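Local coordinates for bifunctional GH43-CE protein (Bacteroides eggerthii, PDB 6MLY) that probably cleaves xylan-type polysaccharides, pairing a family 43 glycoside hydrolase domain of presumed beta-xylosidase activity with a carbohydrate esterase domain, at residues V550-S555 against I584-S589; H532-Y537 against A580-N585. One frame throughout, in Å; residues are numbered along the deposited sequence.

Interaction 1: residues V550-S555 against I584-S589; sequences VLIYGS and INHRSS
Tyr553 and His586 lay their rings near parallel but slid well apart where two neighbouring parallel strands of an alpha/beta-hydrolase fold run out into loops. Strand 546-552 leads through helix 563-577 into strand 579-584, a beta-alpha-beta crossover, and the backbone bond from Ile584 N to Leu551 O (3.0 Å) joins the strand ends. Packing is close here. With chi1 at 73°, Ile584 holds CG1 between its backbone N and carbonyl carbon, which carries CD1 to within 3.9 Å of Ile552 CG1. The other branch, CG2, meets Val550 CG1, also at 3.9 Å. Val601 and Ala604 of helix 596-610 touch Ile552 and Ile584 respectively.

Farther on, the hydroxyl of Tyr553 has two partners: it accepts the N-H of His586, with N to OH at 3.0 Å and an almost straight 170° at the hydrogen, and it also bonds the carbonyl of Ala559. The ring planes differ by just 11°, yet the rings barely overlap; Tyr553 OH, not the ring centre, lies over the imidazole face of His586, toward its rim. A phenylalanine here would lose the hydroxyl and would probably leave both His586 N and the Ala559 carbonyl without their common mate.

The looser side begins at Gly554. Ser555 is partly exposed, and its OG only approaches the imidazole edge, 3.7 Å from His586 NE2. Arg587 turns away from 550-555 to a salt bridge with Asp600, while His586 ND1 donates within its own ring plane to Arg587 O at 3.1 Å, arriving well above the plane of that carbonyl.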
loop_
_atom_site.group_PDB
_atom_site.type_symbol
_atom_site.label_atom_id
_atom_site.label_comp_id
_atom_site.label_asym_id
_atom_site.label_seq_id
_atom_site.Cartn_x
_atom_site.Cartn_y
_atom_site.Cartn_z
ATOM N N VAL A 550 8.046 13.723 -18.476
ATOM C CA VAL A 550 8.954 13.242 -17.429
ATOM C C VAL A 550 9.303 14.406 -16.490
ATOM O O VAL A 550 9.370 15.551 -16.924
ATOM C CB VAL A 550 10.226 12.647 -18.063
ATOM C CG1 VAL A 550 11.283 12.289 -17.029
ATOM C CG2 VAL A 550 9.900 11.450 -18.940
ATOM N N LEU A 551 9.538 14.092 -15.212
ATOM C CA LEU A 551 9.959 15.071 -14.209
ATOM C C LEU A 551 11.268 14.603 -13.561
ATOM O O LEU A 551 11.323 13.506 -12.989
ATOM C CB LEU A 551 8.877 15.217 -13.131
ATOM C CG LEU A 551 7.429 15.315 -13.612
ATOM C CD1 LEU A 551 6.484 15.394 -12.421
ATOM C CD2 LEU A 551 7.231 16.519 -14.520
ATOM N N ILE A 552 12.302 15.450 -13.630
ATOM C CA ILE A 552 13.529 15.259 -12.859
ATOM C C ILE A 552 13.590 16.344 -11.776
ATOM O O ILE A 552 13.100 17.454 -11.960
ATOM C CB ILE A 552 14.773 15.250 -13.768
ATOM C CG1 ILE A 552 14.568 14.341 -14.984
ATOM C CG2 ILE A 552 16.017 14.865 -12.977
ATOM C CD1 ILE A 552 15.784 14.188 -15.864
ATOM N N TYR A 553 14.195 15.989 -10.640
ATOM C CA TYR A 553 14.211 16.802 -9.429
ATOM C C TYR A 553 15.561 17.510 -9.297
ATOM O O TYR A 553 16.607 16.976 -9.692
ATOM C CB TYR A 553 13.972 15.935 -8.190
ATOM C CG TYR A 553 14.855 14.713 -8.132
ATOM C CD1 TYR A 553 16.136 14.774 -7.605
ATOM C CD2 TYR A 553 14.425 13.506 -8.655
ATOM C CE1 TYR A 553 16.961 13.661 -7.580
ATOM C CE2 TYR A 553 15.239 12.388 -8.641
ATOM C CZ TYR A 553 16.510 12.462 -8.102
ATOM O OH TYR A 553 17.309 11.357 -8.090
ATOM N N GLY A 554 15.506 18.714 -8.717
ATOM C CA GLY A 554 16.674 19.455 -8.285
ATOM C C GLY A 554 17.263 18.868 -7.015
ATOM O O GLY A 554 16.564 18.709 -6.021
ATOM N N SER A 555 18.557 18.536 -7.067
ATOM C CA SER A 555 19.259 17.962 -5.931
ATOM C C SER A 555 20.722 18.428 -5.861
ATOM O O SER A 555 21.423 18.071 -4.919
ATOM C CB SER A 555 19.179 16.463 -5.995
ATOM O OG SER A 555 19.687 15.973 -7.231
ATOM N N ILE A 584 11.063 10.602 -12.256
ATOM C CA ILE A 584 12.100 9.575 -12.247
ATOM C C ILE A 584 13.143 9.923 -11.180
ATOM O O ILE A 584 13.244 11.078 -10.757
ATOM C CB ILE A 584 12.741 9.432 -13.644
ATOM C CG1 ILE A 584 13.652 10.615 -13.988
ATOM C CG2 ILE A 584 11.676 9.214 -14.709
ATOM C CD1 ILE A 584 14.415 10.443 -15.281
ATOM N N ASN A 585 13.911 8.904 -10.773
ATOM C CA ASN A 585 15.112 9.065 -9.955
ATOM C C ASN A 585 16.352 8.912 -10.848
ATOM O O ASN A 585 16.284 8.368 -11.953
ATOM C CB ASN A 585 15.169 8.070 -8.788
ATOM C CG ASN A 585 14.328 8.461 -7.588
ATOM O OD1 ASN A 585 13.939 9.618 -7.420
ATOM N ND2 ASN A 585 14.061 7.495 -6.726
ATOM N N HIS A 586 17.485 9.407 -10.346
ATOM C CA HIS A 586 18.789 9.169 -10.937
ATOM C C HIS A 586 19.794 8.905 -9.811
ATOM O O HIS A 586 19.605 9.365 -8.696
ATOM C CB HIS A 586 19.202 10.359 -11.812
ATOM C CG HIS A 586 19.425 11.620 -11.047
ATOM N ND1 HIS A 586 20.576 11.846 -10.317
ATOM C CD2 HIS A 586 18.657 12.723 -10.895
ATOM C CE1 HIS A 586 20.505 13.031 -9.744
ATOM N NE2 HIS A 586 19.338 13.593 -10.086
ATOM N N ARG A 587 20.864 8.170 -10.123
ATOM C CA ARG A 587 21.908 7.862 -9.148
ATOM C C ARG A 587 22.589 9.164 -8.707
ATOM O O ARG A 587 22.901 10.020 -9.536
ATOM C CB ARG A 587 22.923 6.879 -9.742
ATOM C CG ARG A 587 22.374 5.476 -9.963
ATOM C CD ARG A 587 23.361 4.587 -10.692
ATOM N NE ARG A 587 23.525 4.974 -12.085
ATOM C CZ ARG A 587 24.484 4.525 -12.889
ATOM N NH1 ARG A 587 25.468 3.788 -12.402
ATOM N NH2 ARG A 587 24.451 4.817 -14.177
ATOM N N SER A 588 22.812 9.299 -7.394
ATOM C CA SER A 588 23.466 10.472 -6.818
ATOM C C SER A 588 24.941 10.508 -7.231
ATOM O O SER A 588 25.503 9.503 -7.667
ATOM C CB SER A 588 23.327 10.503 -5.316
ATOM O OG SER A 588 24.209 11.462 -4.749
ATOM N N SER A 589 25.557 11.682 -7.066
ATOM C CA SER A 589 26.975 11.884 -7.345
ATOM C C SER A 589 27.831 11.097 -6.341
ATOM O O SER A 589 29.010 10.856 -6.593
ATOM C CB SER A 589 27.336 13.352 -7.360
ATOM O OG SER A 589 26.912 14.000 -6.170
#

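Interaction 2: residues H532-Y537 against A580-N585; sequences HKLDIY and AVVSIN
Tyr537 O is met twice by the neighbouring strand: Val581 N donates to it at 2.7 Å with 169° at the hydrogen, and the CA-H of Ala580 approaches it with CA 3.3 Å away. The return bond, Tyr537 N to Val581 O at 2.8 Å, is more bent, though both donors lie in the planes of the carbonyls they address. Val581 O also sits at the edge of the Tyr537 ring, in its plane; chi1 of -59°, with CG beside the backbone N, turns the ring this way, and Phe567 of helix 563-577 stacks on it.

The next hydrogen-bonded pair, Asp535 with Ser583, has Asp535 N pointing at Ser583 O over 2.9 Å. Strands 533-537 and 580-584 run at 163° to each other, which matches strand 533-537 being the one antiparallel strand in the otherwise parallel sheet of an alpha/beta hydrolase.

One sheet face is apolar along this pairing: Leu534 CB touches Ile584 CG2 at 3.9 Å, and Leu534 CD2 reaches Val582 CG1 at 4.2 Å. The other face, with Tyr537, Val581, Asp535 and Ser583, is turned to helix 563-577 and carries the polar groups. There Asp535 OD1 is held by a salt bridge to Lys563 NZ and by Asp521 N of strand 518-523, while Ser583 OG bonds with the carbonyl of Lys563.

Past the last bridge, Asn585 N still reaches Lys533 O at 2.9 Å by a bent bond, and the Asn585 amide passes by Lys533 CB to give its ND2 to the carbonyl of Glu530.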
loop_
_atom_site.group_PDB
_atom_site.type_symbol
_atom_site.label_atom_id
_atom_site.label_comp_id
_atom_site.label_asym_id
_atom_site.label_seq_id
_atom_site.Cartn_x
_atom_site.Cartn_y
_atom_site.Cartn_z
ATOM N N HIS A 532 17.396 3.943 -9.586
ATOM C CA HIS A 532 16.778 3.508 -10.836
ATOM C C HIS A 532 15.283 3.214 -10.650
ATOM O O HIS A 532 14.784 2.220 -11.154
ATOM C CB HIS A 532 17.542 2.311 -11.412
ATOM C CG HIS A 532 18.944 2.625 -11.814
ATOM N ND1 HIS A 532 19.964 1.699 -11.715
ATOM C CD2 HIS A 532 19.504 3.750 -12.308
ATOM C CE1 HIS A 532 21.088 2.240 -12.142
ATOM N NE2 HIS A 532 20.835 3.496 -12.504
ATOM N N LYS A 533 14.570 4.132 -9.990
ATOM C CA LYS A 533 13.146 3.991 -9.696
ATOM C C LYS A 533 12.362 5.177 -10.267
ATOM O O LYS A 533 12.821 6.313 -10.175
ATOM C CB LYS A 533 12.953 3.926 -8.181
ATOM C CG LYS A 533 13.284 2.584 -7.553
ATOM C CD LYS A 533 12.205 1.555 -7.793
ATOM C CE LYS A 533 12.543 0.197 -7.218
ATOM N NZ LYS A 533 12.692 0.253 -5.745
ATOM N N LEU A 534 11.172 4.908 -10.824
ATOM C CA LEU A 534 10.279 5.967 -11.340
ATOM C C LEU A 534 8.832 5.698 -10.907
ATOM O O LEU A 534 8.476 4.562 -10.577
ATOM C CB LEU A 534 10.395 6.068 -12.868
ATOM C CG LEU A 534 10.058 4.812 -13.676
ATOM C CD1 LEU A 534 8.555 4.556 -13.727
ATOM C CD2 LEU A 534 10.609 4.925 -15.092
ATOM N N ASP A 535 8.021 6.766 -10.919
ATOM C CA ASP A 535 6.601 6.732 -10.564
ATOM C C ASP A 535 5.770 7.180 -11.772
ATOM O O ASP A 535 5.984 8.278 -12.289
ATOM C CB ASP A 535 6.301 7.640 -9.367
ATOM C CG ASP A 535 7.056 7.287 -8.096
ATOM O OD1 ASP A 535 7.606 6.178 -8.030
ATOM O OD2 ASP A 535 7.087 8.127 -7.177
ATOM N N ILE A 536 4.822 6.333 -12.199
ATOM C CA ILE A 536 3.934 6.634 -13.329
ATOM C C ILE A 536 2.602 7.161 -12.780
ATOM O O ILE A 536 2.157 6.720 -11.726
ATOM C CB ILE A 536 3.751 5.399 -14.234
ATOM C CG1 ILE A 536 5.104 4.831 -14.674
ATOM C CG2 ILE A 536 2.858 5.723 -15.428
ATOM C CD1 ILE A 536 5.001 3.628 -15.578
ATOM N N TYR A 537 2.004 8.119 -13.504
ATOM C CA TYR A 537 0.714 8.732 -13.181
ATOM C C TYR A 537 -0.053 9.018 -14.475
ATOM O O TYR A 537 0.473 9.705 -15.352
ATOM C CB TYR A 537 0.894 10.074 -12.467
ATOM C CG TYR A 537 1.652 10.042 -11.166
ATOM C CD1 TYR A 537 3.030 10.197 -11.132
ATOM C CD2 TYR A 537 0.985 9.902 -9.959
ATOM C CE1 TYR A 537 3.730 10.196 -9.934
ATOM C CE2 TYR A 537 1.668 9.889 -8.753
ATOM C CZ TYR A 537 3.044 10.039 -8.740
ATOM O OH TYR A 537 3.714 10.024 -7.549
ATOM N N ALA A 580 0.151 12.013 -19.260
ATOM C CA ALA A 580 0.742 11.023 -18.376
ATOM C C ALA A 580 2.032 11.617 -17.812
ATOM O O ALA A 580 2.792 12.240 -18.542
ATOM C CB ALA A 580 1.003 9.735 -19.116
ATOM N N VAL A 581 2.254 11.434 -16.510
ATOM C CA VAL A 581 3.395 12.020 -15.825
ATOM C C VAL A 581 4.291 10.880 -15.329
ATOM O O VAL A 581 3.785 9.841 -14.897
ATOM C CB VAL A 581 2.935 12.939 -14.678
ATOM C CG1 VAL A 581 4.109 13.556 -13.936
ATOM C CG2 VAL A 581 1.980 14.019 -15.170
ATOM N N VAL A 582 5.612 11.085 -15.421
ATOM C CA VAL A 582 6.614 10.086 -15.036
ATOM C C VAL A 582 7.771 10.798 -14.329
ATOM O O VAL A 582 8.765 11.129 -14.960
ATOM C CB VAL A 582 7.142 9.288 -16.247
ATOM C CG1 VAL A 582 8.176 8.250 -15.834
ATOM C CG2 VAL A 582 6.026 8.632 -17.045
ATOM N N SER A 583 7.648 11.023 -13.019
ATOM C CA SER A 583 8.793 11.494 -12.249
ATOM C C SER A 583 9.770 10.329 -12.050
ATOM O O SER A 583 9.355 9.214 -11.728
ATOM C CB SER A 583 8.386 12.106 -10.938
ATOM O OG SER A 583 9.440 12.916 -10.431
ATOM N N ILE A 584 11.063 10.602 -12.256
ATOM C CA ILE A 584 12.100 9.575 -12.247
ATOM C C ILE A 584 13.143 9.923 -11.180
ATOM O O ILE A 584 13.244 11.078 -10.757
ATOM C CB ILE A 584 12.741 9.432 -13.644
ATOM C CG1 ILE A 584 13.652 10.615 -13.988
ATOM C CG2 ILE A 584 11.676 9.214 -14.709
ATOM C CD1 ILE A 584 14.415 10.443 -15.281
ATOM N N ASN A 585 13.911 8.904 -10.773
ATOM C CA ASN A 585 15.112 9.065 -9.955
ATOM C C ASN A 585 16.352 8.912 -10.848
ATOM O O ASN A 585 16.284 8.368 -11.953
ATOM C CB ASN A 585 15.169 8.070 -8.788
ATOM C CG ASN A 585 14.328 8.461 -7.588
ATOM O OD1 ASN A 585 13.939 9.618 -7.420
ATOM N ND2 ASN A 585 14.061 7.495 -6.726
#

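Interactions 1 and 2 share Ile584 and Asn585, and their centres lie about 10 Å apart. Strand 579-584 is common to both, with 546-552 parallel on one flank and 533-537 antiparallel on the other. They also meet directly: Leu551 N probably bonds Val582 O at 3.1 Å, and Leu551 O probably takes Ser583 OG at 3.2 Å. Asp600 serves both, pairing with Arg587 through OD2 and with His532 through OD1. Interaction 1 lies nearer the likely esterase site, since Ile552 touches the presumed nucleophile elbow; an acetate about 5 Å from the Ser555 side chain is probably from the crystallisation liquor. Interaction 2 instead builds the sheet toward strand 518-523.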